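Local coordinates for protein AvmM (Streptomyces sp. NBRC 109436, PDB 7FE6) that catalyses macrocyclization through dehydration and Michael-type addition in the biosynthesis of alchivemycin A, at residues D27-P32 with E42-Y47; D70-E75 with V107-Q112; V83-W88 with G118-K123; S150-I155 with Q184-L189; G160-P165 with G173-V178. All coordinates share one frame; numbering follows the deposited sequence.

Interaction 1. Residues D27-P32 with E42-Y47; sequences DFIGVP and EFSVFY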
# COMPACT_ATOMS: atom_id res chain seq x y z
N ASP A 27 1.44 -0.14 -7.35
CA ASP A 27 1.50 -0.54 -5.95
C ASP A 27 2.78 -1.32 -5.65
O ASP A 27 3.28 -2.07 -6.50
CB ASP A 27 0.29 -1.38 -5.55
CG ASP A 27 -1.00 -0.62 -5.71
OD1 ASP A 27 -1.13 0.46 -5.10
OD2 ASP A 27 -1.90 -1.10 -6.42
N PHE A 28 3.30 -1.12 -4.44
CA PHE A 28 4.46 -1.84 -3.93
C PHE A 28 4.02 -2.89 -2.91
O PHE A 28 3.08 -2.69 -2.14
CB PHE A 28 5.46 -0.88 -3.27
CG PHE A 28 6.22 -0.00 -4.23
CD1 PHE A 28 7.30 -0.51 -4.96
CD2 PHE A 28 5.92 1.35 -4.36
CE1 PHE A 28 8.02 0.30 -5.82
CE2 PHE A 28 6.66 2.16 -5.24
CZ PHE A 28 7.70 1.63 -5.97
N ILE A 29 4.74 -4.01 -2.90
CA ILE A 29 4.58 -5.04 -1.87
C ILE A 29 5.97 -5.43 -1.39
O ILE A 29 6.84 -5.76 -2.20
CB ILE A 29 3.85 -6.30 -2.39
CG1 ILE A 29 2.39 -6.00 -2.73
CG2 ILE A 29 3.89 -7.41 -1.34
CD1 ILE A 29 1.51 -5.70 -1.51
N GLY A 30 6.18 -5.38 -0.06
CA GLY A 30 7.38 -5.94 0.52
C GLY A 30 8.61 -5.07 0.47
O GLY A 30 9.71 -5.58 0.71
N VAL A 31 8.47 -3.79 0.17
CA VAL A 31 9.58 -2.84 0.26
C VAL A 31 9.89 -2.56 1.73
O VAL A 31 9.02 -2.05 2.45
CB VAL A 31 9.25 -1.53 -0.47
CG1 VAL A 31 10.49 -0.60 -0.48
CG2 VAL A 31 8.78 -1.82 -1.87
N PRO A 32 11.10 -2.83 2.21
CA PRO A 32 11.42 -2.50 3.60
C PRO A 32 11.66 -1.01 3.75
O PRO A 32 12.09 -0.32 2.82
CB PRO A 32 12.69 -3.31 3.87
CG PRO A 32 13.33 -3.48 2.55
CD PRO A 32 12.24 -3.45 1.51
N GLU A 42 14.13 -8.57 -2.12
CA GLU A 42 13.18 -8.79 -3.20
C GLU A 42 11.87 -8.16 -2.80
O GLU A 42 11.40 -8.36 -1.68
CB GLU A 42 12.98 -10.29 -3.47
CG GLU A 42 11.99 -10.59 -4.61
CD GLU A 42 12.08 -12.03 -5.11
OE1 GLU A 42 13.14 -12.69 -4.91
OE2 GLU A 42 11.08 -12.50 -5.73
N PHE A 43 11.28 -7.39 -3.70
CA PHE A 43 9.94 -6.85 -3.54
C PHE A 43 9.19 -7.01 -4.86
O PHE A 43 9.74 -7.50 -5.85
CB PHE A 43 9.94 -5.38 -3.07
CG PHE A 43 10.61 -4.44 -4.04
CD1 PHE A 43 11.98 -4.19 -3.96
CD2 PHE A 43 9.88 -3.82 -5.05
CE1 PHE A 43 12.59 -3.33 -4.85
CE2 PHE A 43 10.49 -2.95 -5.93
CZ PHE A 43 11.86 -2.71 -5.83
N SER A 44 7.92 -6.67 -4.85
CA SER A 44 7.15 -6.69 -6.07
C SER A 44 6.49 -5.33 -6.26
O SER A 44 6.30 -4.57 -5.31
CB SER A 44 6.11 -7.84 -6.11
OG SER A 44 4.95 -7.58 -5.35
N VAL A 45 6.24 -5.01 -7.51
CA VAL A 45 5.58 -3.76 -7.88
C VAL A 45 4.75 -4.08 -9.12
O VAL A 45 5.17 -4.87 -9.97
CB VAL A 45 6.63 -2.63 -8.10
CG1 VAL A 45 7.79 -3.10 -9.00
CG2 VAL A 45 5.99 -1.34 -8.65
N PHE A 46 3.57 -3.48 -9.21
CA PHE A 46 2.67 -3.84 -10.29
C PHE A 46 1.87 -2.61 -10.67
O PHE A 46 1.53 -1.79 -9.82
CB PHE A 46 1.75 -5.02 -9.91
CG PHE A 46 1.35 -5.06 -8.44
CD1 PHE A 46 2.19 -5.61 -7.48
CD2 PHE A 46 0.09 -4.60 -8.03
CE1 PHE A 46 1.83 -5.66 -6.14
CE2 PHE A 46 -0.30 -4.65 -6.69
CZ PHE A 46 0.57 -5.18 -5.74
N TYR A 47 1.59 -2.46 -11.96
CA TYR A 47 0.77 -1.35 -12.41
C TYR A 47 -0.56 -1.87 -12.93
O TYR A 47 -0.61 -2.93 -13.58
CB TYR A 47 1.50 -0.48 -13.44
CG TYR A 47 1.99 -1.16 -14.71
CD1 TYR A 47 3.24 -1.79 -14.76
CD2 TYR A 47 1.24 -1.10 -15.90
CE1 TYR A 47 3.72 -2.40 -15.93
CE2 TYR A 47 1.69 -1.69 -17.07
CZ TYR A 47 2.94 -2.34 -17.08
OH TYR A 47 3.40 -2.92 -18.24
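D27 with F46 and I29 with S44 are the two hydrogen-bonded pairs that fasten strand 24-29, outermost in its sheet within the chain, to strand 40-49. Each pair exchanges two backbone bonds; that from S44 N to I29 O spans 3.0 Å and is almost straight (173°). Between them F28 and V45 form a non-hydrogen-bonded pair, where a weaker CA-H...O contact sets V45 CA 3.2 Å from D27 O.

In apolar packing beside F28, V45 offers CG2 to the ring in an off-centre CH-pi contact, 4.3 Å from the centroid, while F43 CE2 approaches the edge of the same ring. V31 lies alongside F43, its CG2 3.9 Å from F43 CG. F28 and V45 face the other sheet of the beta sandwich, where both meet A157 and F28 also meets I155.

On the face bearing D27, I29 and S44, the F46 ring makes most of the side-chain contact. With chi1 at 33°, it leans back across the neighbouring strand, taking D27 O over one face and I29 CG1 at its edge, 3.5 Å from F46 CE1. D27 CB packs on F46 CE2 at 3.5 Å.

S44 OG bonds to S186 O of the second subunit, and F46 packs on that same serine. The chemistry thus splits: one side is apolar and packs into the sandwich core, the other carries mixed groups suited to an intersubunit surface.

Interaction 2. Residues D70-E75 with V107-Q112; sequences DDLRRE and VHIACQ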
# COMPACT_ATOMS: atom_id res chain seq x y z
N ASP A 70 24.43 13.39 -4.18
CA ASP A 70 24.21 13.37 -5.63
C ASP A 70 25.22 12.49 -6.37
O ASP A 70 25.30 12.57 -7.60
CB ASP A 70 24.22 14.78 -6.21
CG ASP A 70 25.48 15.54 -5.88
OD1 ASP A 70 26.53 14.90 -5.63
OD2 ASP A 70 25.41 16.78 -5.90
N ASP A 71 25.96 11.64 -5.65
CA ASP A 71 26.96 10.77 -6.27
C ASP A 71 26.42 9.40 -6.68
O ASP A 71 27.17 8.64 -7.31
CB ASP A 71 28.13 10.57 -5.31
CG ASP A 71 27.67 10.20 -3.91
OD1 ASP A 71 26.52 10.52 -3.54
OD2 ASP A 71 28.47 9.56 -3.18
N LEU A 72 25.19 9.04 -6.34
CA LEU A 72 24.65 7.75 -6.75
C LEU A 72 24.61 7.61 -8.28
O LEU A 72 24.24 8.55 -9.00
CB LEU A 72 23.26 7.54 -6.15
CG LEU A 72 22.43 6.30 -6.55
CD1 LEU A 72 23.08 5.04 -6.02
CD2 LEU A 72 20.98 6.41 -6.05
N ARG A 73 25.04 6.46 -8.78
CA ARG A 73 24.91 6.13 -10.20
C ARG A 73 24.27 4.75 -10.36
O ARG A 73 24.17 3.99 -9.41
CB ARG A 73 26.28 6.16 -10.90
CG ARG A 73 26.94 7.51 -10.82
CD ARG A 73 26.16 8.59 -11.57
NE ARG A 73 26.84 9.88 -11.45
CZ ARG A 73 26.51 10.82 -10.58
NH1 ARG A 73 25.47 10.64 -9.75
NH2 ARG A 73 27.20 11.95 -10.53
N ARG A 74 23.89 4.42 -11.61
CA ARG A 74 23.29 3.12 -11.89
C ARG A 74 24.18 1.97 -11.41
O ARG A 74 23.68 0.94 -10.93
CB ARG A 74 23.00 2.99 -13.39
CG ARG A 74 22.54 1.59 -13.84
CD ARG A 74 21.26 1.13 -13.13
NE ARG A 74 20.84 -0.20 -13.59
CZ ARG A 74 21.31 -1.34 -13.09
NH1 ARG A 74 22.21 -1.33 -12.11
NH2 ARG A 74 20.88 -2.51 -13.58
N GLU A 75 25.50 2.15 -11.56
CA GLU A 75 26.52 1.18 -11.21
C GLU A 75 26.61 0.87 -9.72
O GLU A 75 27.16 -0.17 -9.36
CB GLU A 75 27.89 1.69 -11.70
CG GLU A 75 28.08 1.74 -13.23
CD GLU A 75 27.18 2.77 -13.92
OE1 GLU A 75 27.21 3.95 -13.49
OE2 GLU A 75 26.42 2.37 -14.86
N VAL A 107 20.05 13.11 -6.29
CA VAL A 107 20.17 12.53 -7.62
C VAL A 107 19.14 11.40 -7.70
O VAL A 107 18.80 10.79 -6.68
CB VAL A 107 21.60 12.01 -7.92
CG1 VAL A 107 21.98 10.90 -6.95
CG2 VAL A 107 21.70 11.52 -9.35
N HIS A 108 18.64 11.13 -8.90
CA HIS A 108 17.82 9.94 -9.08
C HIS A 108 18.17 9.24 -10.38
O HIS A 108 18.60 9.87 -11.36
CB HIS A 108 16.31 10.27 -8.98
CG HIS A 108 15.74 11.03 -10.15
ND1 HIS A 108 15.59 10.48 -11.40
CD2 HIS A 108 15.25 12.29 -10.23
CE1 HIS A 108 15.03 11.36 -12.21
NE2 HIS A 108 14.82 12.47 -11.53
N ILE A 109 18.04 7.92 -10.37
CA ILE A 109 18.43 7.07 -11.49
C ILE A 109 17.15 6.37 -11.95
O ILE A 109 16.62 5.51 -11.24
CB ILE A 109 19.51 6.05 -11.11
CG1 ILE A 109 20.69 6.69 -10.37
CG2 ILE A 109 20.03 5.36 -12.35
CD1 ILE A 109 21.35 7.78 -11.13
N ALA A 110 16.66 6.74 -13.14
CA ALA A 110 15.45 6.15 -13.70
C ALA A 110 15.79 4.91 -14.52
O ALA A 110 16.62 4.97 -15.43
CB ALA A 110 14.69 7.18 -14.54
N CYS A 111 15.14 3.79 -14.19
CA CYS A 111 15.43 2.50 -14.80
C CYS A 111 14.19 1.90 -15.46
O CYS A 111 13.11 1.86 -14.86
CB CYS A 111 15.96 1.52 -13.76
SG CYS A 111 17.43 2.08 -12.99
N GLN A 112 14.38 1.39 -16.67
CA GLN A 112 13.30 0.72 -17.38
C GLN A 112 13.26 -0.75 -17.00
O GLN A 112 14.25 -1.47 -17.12
CB GLN A 112 13.48 0.89 -18.89
CG GLN A 112 12.28 0.43 -19.70
CD GLN A 112 12.47 0.61 -21.21
OE1 GLN A 112 11.84 -0.07 -22.01
NE2 GLN A 112 13.30 1.58 -21.59
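D70 and V107 lie with their CA atoms 4.6 Å apart, and from there segments 70-74 and 107-111 run in nearly the same direction, 17° apart. They are not hydrogen-bonded to each other: an irregular loop is laid along a strand, and the separation widens to 6.3 Å between the CA atoms of R74 and I109. The alternation of the strand turns V107, I109 and C111 toward the loop.

V107 CG1 touches D70 CA at 3.6 Å and L72 CB at 3.7 Å, so one methyl group serves two loop residues. L72 also packs on F66 and F77, which belong to the two facing sheets of the beta sandwich; the loop is the crossover from strand 57-66 to strand 77-83, and it passes over strand 107-113, outermost in its sheet within the chain.

I109 takes the middle, with CD1 against L72 O and CG2 3.9 Å from R74 CB. R73 starts out away from the strand, but a bend at chi2 (-65°) folds its guanidinium back along its own loop, where NH1 gives a bond of 2.9 Å to D70 O, close to the guanidinium plane. The same NH1 comes obliquely to V107 CG2, the two side chains crossing at about a right angle. R74, bent at chi2, rests its CD 3.9 Å from C111 SG, and its NE bonds to Q91 OE1.

Interaction 3. Residues V83-W88 with G118-K123; sequences VSRADW and GGILSK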
# COMPACT_ATOMS: atom_id res chain seq x y z
N VAL A 83 9.08 -9.95 -15.20
CA VAL A 83 7.76 -9.41 -15.50
C VAL A 83 6.75 -10.54 -15.41
O VAL A 83 6.69 -11.40 -16.30
CB VAL A 83 7.72 -8.74 -16.88
CG1 VAL A 83 6.38 -8.10 -17.09
CG2 VAL A 83 8.82 -7.69 -16.98
N SER A 84 5.96 -10.54 -14.33
CA SER A 84 4.95 -11.57 -14.10
C SER A 84 5.56 -12.96 -14.20
O SER A 84 6.51 -13.27 -13.48
CB SER A 84 3.80 -11.42 -15.10
OG SER A 84 3.14 -10.19 -14.87
N ARG A 85 5.05 -13.80 -15.12
CA ARG A 85 5.53 -15.17 -15.21
C ARG A 85 6.68 -15.38 -16.22
O ARG A 85 7.08 -16.52 -16.47
CB ARG A 85 4.36 -16.12 -15.47
CG ARG A 85 3.78 -16.18 -16.88
CD ARG A 85 2.56 -17.11 -16.90
NE ARG A 85 1.95 -17.16 -18.24
CZ ARG A 85 0.69 -17.53 -18.52
NH1 ARG A 85 -0.13 -17.91 -17.54
NH2 ARG A 85 0.28 -17.54 -19.81
N ALA A 86 7.23 -14.31 -16.81
CA ALA A 86 8.44 -14.46 -17.60
C ALA A 86 9.63 -14.71 -16.68
O ALA A 86 9.51 -14.73 -15.45
CB ALA A 86 8.68 -13.21 -18.44
N ASP A 87 10.80 -14.88 -17.27
CA ASP A 87 12.02 -15.24 -16.55
C ASP A 87 12.75 -14.02 -15.97
O ASP A 87 12.59 -12.89 -16.44
CB ASP A 87 12.94 -16.00 -17.50
CG ASP A 87 12.49 -17.42 -17.69
OD1 ASP A 87 11.53 -17.83 -16.99
OD2 ASP A 87 13.09 -18.13 -18.52
N TRP A 88 13.58 -14.28 -14.96
CA TRP A 88 14.41 -13.22 -14.39
C TRP A 88 15.36 -12.67 -15.44
O TRP A 88 15.76 -13.36 -16.37
CB TRP A 88 15.22 -13.74 -13.20
CG TRP A 88 14.41 -13.87 -11.96
CD1 TRP A 88 13.83 -15.00 -11.47
CD2 TRP A 88 14.10 -12.82 -11.03
NE1 TRP A 88 13.15 -14.72 -10.30
CE2 TRP A 88 13.28 -13.38 -10.02
CE3 TRP A 88 14.39 -11.45 -10.98
CZ2 TRP A 88 12.77 -12.63 -8.96
CZ3 TRP A 88 13.89 -10.69 -9.95
CH2 TRP A 88 13.09 -11.28 -8.94
N GLY A 118 5.19 -13.04 -19.96
CA GLY A 118 4.97 -14.47 -20.00
C GLY A 118 3.67 -14.90 -20.65
O GLY A 118 3.17 -15.99 -20.36
N GLY A 119 3.10 -14.07 -21.52
CA GLY A 119 1.90 -14.50 -22.20
C GLY A 119 0.62 -14.38 -21.41
O GLY A 119 -0.36 -15.05 -21.72
N ILE A 120 0.60 -13.58 -20.35
CA ILE A 120 -0.66 -13.31 -19.67
C ILE A 120 -1.41 -12.26 -20.50
O ILE A 120 -2.39 -12.58 -21.17
CB ILE A 120 -0.41 -12.89 -18.23
CG1 ILE A 120 0.32 -14.04 -17.55
CG2 ILE A 120 -1.71 -12.58 -17.52
CD1 ILE A 120 0.63 -13.82 -16.08
N LEU A 121 -0.93 -11.02 -20.49
CA LEU A 121 -1.43 -9.96 -21.36
C LEU A 121 -0.61 -9.82 -22.64
O LEU A 121 -1.13 -9.32 -23.66
CB LEU A 121 -1.43 -8.62 -20.62
CG LEU A 121 -2.33 -8.58 -19.38
CD1 LEU A 121 -2.23 -7.25 -18.67
CD2 LEU A 121 -3.77 -8.85 -19.81
N SER A 122 0.65 -10.23 -22.61
CA SER A 122 1.54 -9.96 -23.72
C SER A 122 1.14 -10.78 -24.95
O SER A 122 0.50 -11.83 -24.85
CB SER A 122 2.99 -10.24 -23.33
OG SER A 122 3.22 -11.62 -23.14
N LYS A 123 1.51 -10.26 -26.10
CA LYS A 123 1.18 -10.76 -27.41
C LYS A 123 2.45 -11.26 -28.08
O LYS A 123 3.56 -10.93 -27.66
CB LYS A 123 0.53 -9.65 -28.24
CG LYS A 123 -0.91 -9.36 -27.88
CD LYS A 123 -1.82 -10.57 -28.27
CE LYS A 123 -3.19 -10.53 -27.58
NZ LYS A 123 -3.04 -10.59 -26.10
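R85 reaches from the type II' turn V83-A86 to the backbone of G118, its side chain carrying most of the contact between two loops. From CB, chi1 of 77° sets CG between the backbone N and the carbonyl carbon, and CG comes to rest 3.8 Å from G118 CA. Contact is so close here that a side chain on G118 would collide with it; at its backbone angles a CB would also press on the preceding carbonyl oxygen.

The chain then runs extended. CD passes I120, whose CG1 and CD1 both lie 3.9 Å away. R85 NE makes the principal bond, 2.7 Å to G118 O at 161°; the oxygen sits near the guanidinium plane, whereas NE stands above the plane of that carbonyl. At CZ the flat group is covered on one face by I120 CG1, 3.6 Å off. NH2 adds a weak bond to G118 O.

The tip passes into a neighbouring molecule: NH1 bonds to S67 O and NH2 to E104 O, both of the second subunit. The bonds named here all end on carbonyl oxygens, so the charge is probably eased by peptide dipoles drawn from both chains. With an edge gripped and a face covered, the guanidinium is held against rotation, tying turn, the loop at G118 and subunit interface together close to where I120 nears the bound alchivemycin A.

Interaction 4. Residues S150-I155 with Q184-L189; sequences SEHAGI and QASFRL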
# COMPACT_ATOMS: atom_id res chain seq x y z
N SER A 150 22.11 6.35 2.78
CA SER A 150 21.23 7.49 2.57
C SER A 150 20.21 7.55 3.69
O SER A 150 19.65 6.52 4.08
CB SER A 150 20.54 7.40 1.21
OG SER A 150 19.62 8.46 1.07
N GLU A 151 19.94 8.75 4.19
CA GLU A 151 19.00 8.91 5.28
C GLU A 151 17.60 9.35 4.84
O GLU A 151 16.69 9.43 5.67
CB GLU A 151 19.61 9.85 6.31
CG GLU A 151 20.72 9.10 7.04
CD GLU A 151 20.15 7.81 7.66
OE1 GLU A 151 19.24 7.97 8.53
OE2 GLU A 151 20.52 6.68 7.23
N HIS A 152 17.41 9.61 3.55
CA HIS A 152 16.06 9.77 3.02
C HIS A 152 16.11 9.53 1.52
O HIS A 152 16.65 10.35 0.77
CB HIS A 152 15.46 11.13 3.35
CG HIS A 152 14.17 11.39 2.63
ND1 HIS A 152 13.07 10.58 2.76
CD2 HIS A 152 13.84 12.34 1.71
CE1 HIS A 152 12.09 11.03 1.98
NE2 HIS A 152 12.54 12.10 1.34
N ALA A 153 15.52 8.41 1.10
CA ALA A 153 15.59 7.95 -0.27
C ALA A 153 14.22 7.41 -0.63
O ALA A 153 13.37 7.18 0.24
CB ALA A 153 16.66 6.87 -0.44
N GLY A 154 14.00 7.18 -1.91
CA GLY A 154 12.75 6.60 -2.34
C GLY A 154 12.95 5.72 -3.54
O GLY A 154 13.85 5.95 -4.36
N ILE A 155 12.12 4.68 -3.63
CA ILE A 155 11.90 3.99 -4.89
C ILE A 155 10.57 4.49 -5.43
O ILE A 155 9.57 4.53 -4.70
CB ILE A 155 11.91 2.47 -4.71
CG1 ILE A 155 13.17 2.04 -3.98
CG2 ILE A 155 11.85 1.79 -6.06
CD1 ILE A 155 13.21 0.56 -3.58
N GLN A 184 5.29 6.01 -4.59
CA GLN A 184 6.50 6.22 -3.82
C GLN A 184 6.64 5.12 -2.78
O GLN A 184 5.65 4.59 -2.28
CB GLN A 184 6.46 7.60 -3.13
CG GLN A 184 7.66 8.00 -2.27
CD GLN A 184 7.56 9.44 -1.75
OE1 GLN A 184 6.74 10.22 -2.22
NE2 GLN A 184 8.36 9.77 -0.76
N ALA A 185 7.88 4.78 -2.48
CA ALA A 185 8.21 3.99 -1.30
C ALA A 185 9.43 4.65 -0.69
O ALA A 185 10.51 4.63 -1.30
CB ALA A 185 8.47 2.53 -1.67
N SER A 186 9.26 5.26 0.49
CA SER A 186 10.37 5.93 1.17
C SER A 186 11.10 4.95 2.08
O SER A 186 10.49 4.12 2.73
CB SER A 186 9.88 7.11 2.00
OG SER A 186 9.36 8.12 1.17
N PHE A 187 12.41 5.08 2.13
CA PHE A 187 13.19 4.15 2.92
C PHE A 187 14.46 4.86 3.36
O PHE A 187 14.71 6.00 2.98
CB PHE A 187 13.49 2.87 2.13
CG PHE A 187 14.41 3.07 0.95
CD1 PHE A 187 13.93 3.54 -0.25
CD2 PHE A 187 15.77 2.75 1.06
CE1 PHE A 187 14.79 3.72 -1.34
CE2 PHE A 187 16.63 2.93 -0.00
CZ PHE A 187 16.14 3.41 -1.21
N ARG A 188 15.22 4.21 4.23
CA ARG A 188 16.59 4.58 4.51
C ARG A 188 17.50 3.46 4.06
O ARG A 188 17.14 2.27 4.14
CB ARG A 188 16.79 4.86 6.00
CG ARG A 188 16.16 6.14 6.50
CD ARG A 188 16.68 6.46 7.88
NE ARG A 188 16.52 5.34 8.80
CZ ARG A 188 17.50 4.53 9.18
NH1 ARG A 188 18.74 4.71 8.74
NH2 ARG A 188 17.25 3.53 10.02
N LEU A 189 18.69 3.82 3.60
CA LEU A 189 19.73 2.85 3.26
C LEU A 189 20.80 2.96 4.33
O LEU A 189 21.61 3.90 4.31
CB LEU A 189 20.29 3.12 1.87
CG LEU A 189 21.47 2.29 1.35
CD1 LEU A 189 21.13 0.80 1.32
CD2 LEU A 189 21.96 2.82 -0.01
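S150 with L189, A153 with F187 and I155 with A185 are antiparallel hydrogen-bonded pairs, yet the register slips by one between the first two, a beta bulge where the chain turns a corner at E151 and H152. Adjacent strands 153-162 and 178-189 of one sandwich sheet are joined here, the short segments at 139°.

Within the bulge, E151 starts out away from the partner strand and bends at chi2 (-56°), which swings its carboxylate round to R188. OE2 uses its syn lone pair to take R188 NH1 at 3.1 Å, nearly in the guanidinium plane; OE1 receives the same nitrogen only weakly. The two flat groups stand 47° apart, and the salt bridge rests on one nitrogen, NH1. R188 NE forms a second salt bridge, to E42 of the third subunit, and NH2 bonds to E191 O. A leucine in place of R188 would probably leave E151 and that E42 without the cation they share, weakening the tie between subunits.

F187 dominates the apolar side. A153 CB lies over one face of its ring, 3.9 Å from the centroid in a CH-pi contact, and I155 CG1 comes to F187 CE1 at 3.5 Å, the side chains crossing at about a right angle.

Opposite, Q184 NE2 bonds to S186 OG at 2.7 Å, H152 ND1 reaches H139 of the third subunit, and S186 OG meets T137 OG1 there. The face of A153, I155 and F187 is mainly apolar and packs inward, while R188, H152, S186 and Q184 divide their polar atoms between this chain and the third subunit.

Interaction 5. Residues G160-P165 with G173-V178; sequences GMLDAP and GLFGNV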
# COMPACT_ATOMS: atom_id res chain seq x y z
N GLY A 160 4.85 3.43 -17.66
CA GLY A 160 4.95 4.01 -19.00
C GLY A 160 4.03 3.32 -19.99
O GLY A 160 3.94 2.08 -20.01
N MET A 161 3.34 4.11 -20.79
CA MET A 161 2.52 3.56 -21.85
C MET A 161 2.72 4.33 -23.15
O MET A 161 3.13 5.50 -23.16
CB MET A 161 1.03 3.54 -21.48
CG MET A 161 0.50 4.80 -20.80
SD MET A 161 0.67 4.81 -19.00
CE MET A 161 1.14 3.13 -18.68
N LEU A 162 2.42 3.63 -24.23
CA LEU A 162 2.36 4.18 -25.57
C LEU A 162 0.89 4.47 -25.83
O LEU A 162 0.07 3.56 -25.87
CB LEU A 162 2.96 3.19 -26.57
CG LEU A 162 4.46 2.92 -26.39
CD1 LEU A 162 4.98 1.96 -27.43
CD2 LEU A 162 5.23 4.22 -26.48
N ASP A 163 0.56 5.76 -25.96
CA ASP A 163 -0.80 6.18 -26.26
C ASP A 163 -1.36 5.49 -27.50
O ASP A 163 -2.42 4.85 -27.45
CB ASP A 163 -0.84 7.70 -26.44
CG ASP A 163 -2.23 8.22 -26.68
OD1 ASP A 163 -3.04 8.20 -25.72
OD2 ASP A 163 -2.52 8.62 -27.84
N ALA A 164 -0.66 5.59 -28.62
CA ALA A 164 -1.15 5.02 -29.86
C ALA A 164 -0.20 3.92 -30.33
O ALA A 164 1.01 4.00 -30.11
CB ALA A 164 -1.26 6.09 -30.95
N PRO A 165 -0.72 2.88 -30.98
CA PRO A 165 0.15 1.77 -31.39
C PRO A 165 1.21 2.26 -32.36
O PRO A 165 0.93 3.02 -33.29
CB PRO A 165 -0.82 0.78 -32.05
CG PRO A 165 -2.16 1.13 -31.48
CD PRO A 165 -2.13 2.62 -31.31
N GLY A 173 15.93 5.88 -22.76
CA GLY A 173 16.17 4.87 -21.77
C GLY A 173 14.92 4.33 -21.10
O GLY A 173 14.94 3.19 -20.62
N LEU A 174 13.84 5.10 -21.07
CA LEU A 174 12.62 4.72 -20.37
C LEU A 174 11.50 4.34 -21.34
O LEU A 174 11.42 4.87 -22.46
CB LEU A 174 12.13 5.85 -19.46
CG LEU A 174 13.14 6.45 -18.48
CD1 LEU A 174 12.45 7.41 -17.53
CD2 LEU A 174 13.88 5.36 -17.73
N PHE A 175 10.58 3.50 -20.86
CA PHE A 175 9.46 3.04 -21.68
C PHE A 175 8.30 4.02 -21.61
O PHE A 175 7.87 4.40 -20.51
CB PHE A 175 8.98 1.65 -21.25
CG PHE A 175 7.94 1.09 -22.18
CD1 PHE A 175 6.60 1.41 -22.02
CD2 PHE A 175 8.32 0.31 -23.27
CE1 PHE A 175 5.65 0.94 -22.91
CE2 PHE A 175 7.38 -0.18 -24.16
CZ PHE A 175 6.03 0.12 -23.97
N GLY A 176 7.80 4.43 -22.78
CA GLY A 176 6.55 5.16 -22.87
C GLY A 176 6.64 6.56 -23.43
O GLY A 176 7.71 7.18 -23.40
N ASN A 177 5.54 7.04 -24.01
CA ASN A 177 5.41 8.44 -24.37
C ASN A 177 4.42 9.19 -23.50
O ASN A 177 4.49 10.42 -23.42
CB ASN A 177 5.03 8.59 -25.86
CG ASN A 177 3.62 8.13 -26.14
OD1 ASN A 177 3.09 7.24 -25.47
ND2 ASN A 177 3.00 8.71 -27.17
N VAL A 178 3.49 8.49 -22.86
CA VAL A 178 2.68 9.04 -21.79
C VAL A 178 2.84 8.14 -20.58
O VAL A 178 3.30 6.99 -20.69
CB VAL A 178 1.20 9.18 -22.20
CG1 VAL A 178 1.08 10.13 -23.39
CG2 VAL A 178 0.63 7.82 -22.52
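A classic beta bulge opens strand 178-189: N177 and V178 both face M161 near the end of strand 153-162. M161 O accepts from both, V178 N and N177 N each standing 3.0 Å away, the first almost in line with the carbonyl and the second above its plane. M161 N completes the hydrogen-bonded pair with V178 O at 2.9 Å and 170°.

The bulge also puts the N177 side chain to use. Its chi1 of 70° turns OD1 back toward segment 160-165, where D163 N bonds to it at 3.0 Å, in the plane of the amide carbonyl and on a lone pair. ND2 has a weak bond to D167, while D163 OD1 is taken by Y12 OH. Cutting N177 back to an alanine would probably leave D163 N without this acceptor and set the backbone at D163 freer to move.

Two glycines let the backbones close in. G160 CA comes within 3.3 Å of F175 O, where a side chain would clash, and G176 is packed just as tightly against G160 and M161. Beyond them the F175 ring turns its edge to G160 C and sets CZ 4.0 Å from L162 CG. The M161 and V178 side chains cross at about a right angle, with M161 CG 3.5 Å from V178 CG2.

An asparagine oxygen thus stands in for a backbone acceptor where regular pairing ends, continuing the polar grip into the loop.

Overall arrangement
Interactions 1 and 4 lie in facing sheets of the sandwich and meet directly in its core, where F28 CZ lies 3.7 Å from I155 O. They also meet across the trimer, several partners of interaction 1 lying on segment 184-189 of a neighbouring copy. Interaction 3, centred about 17 Å from interaction 1, touches it where W88 packs on E42. Both approach the bound alchivemycin A, the side chain of I120 at about 5 Å and that of F46 at about 6 Å; R50, V133 and E134 line the pocket. Interactions 2 and 5, about 21 Å apart by centres, join through Q112 and G173. Interaction 5 is nested within the loop closed by interaction 4.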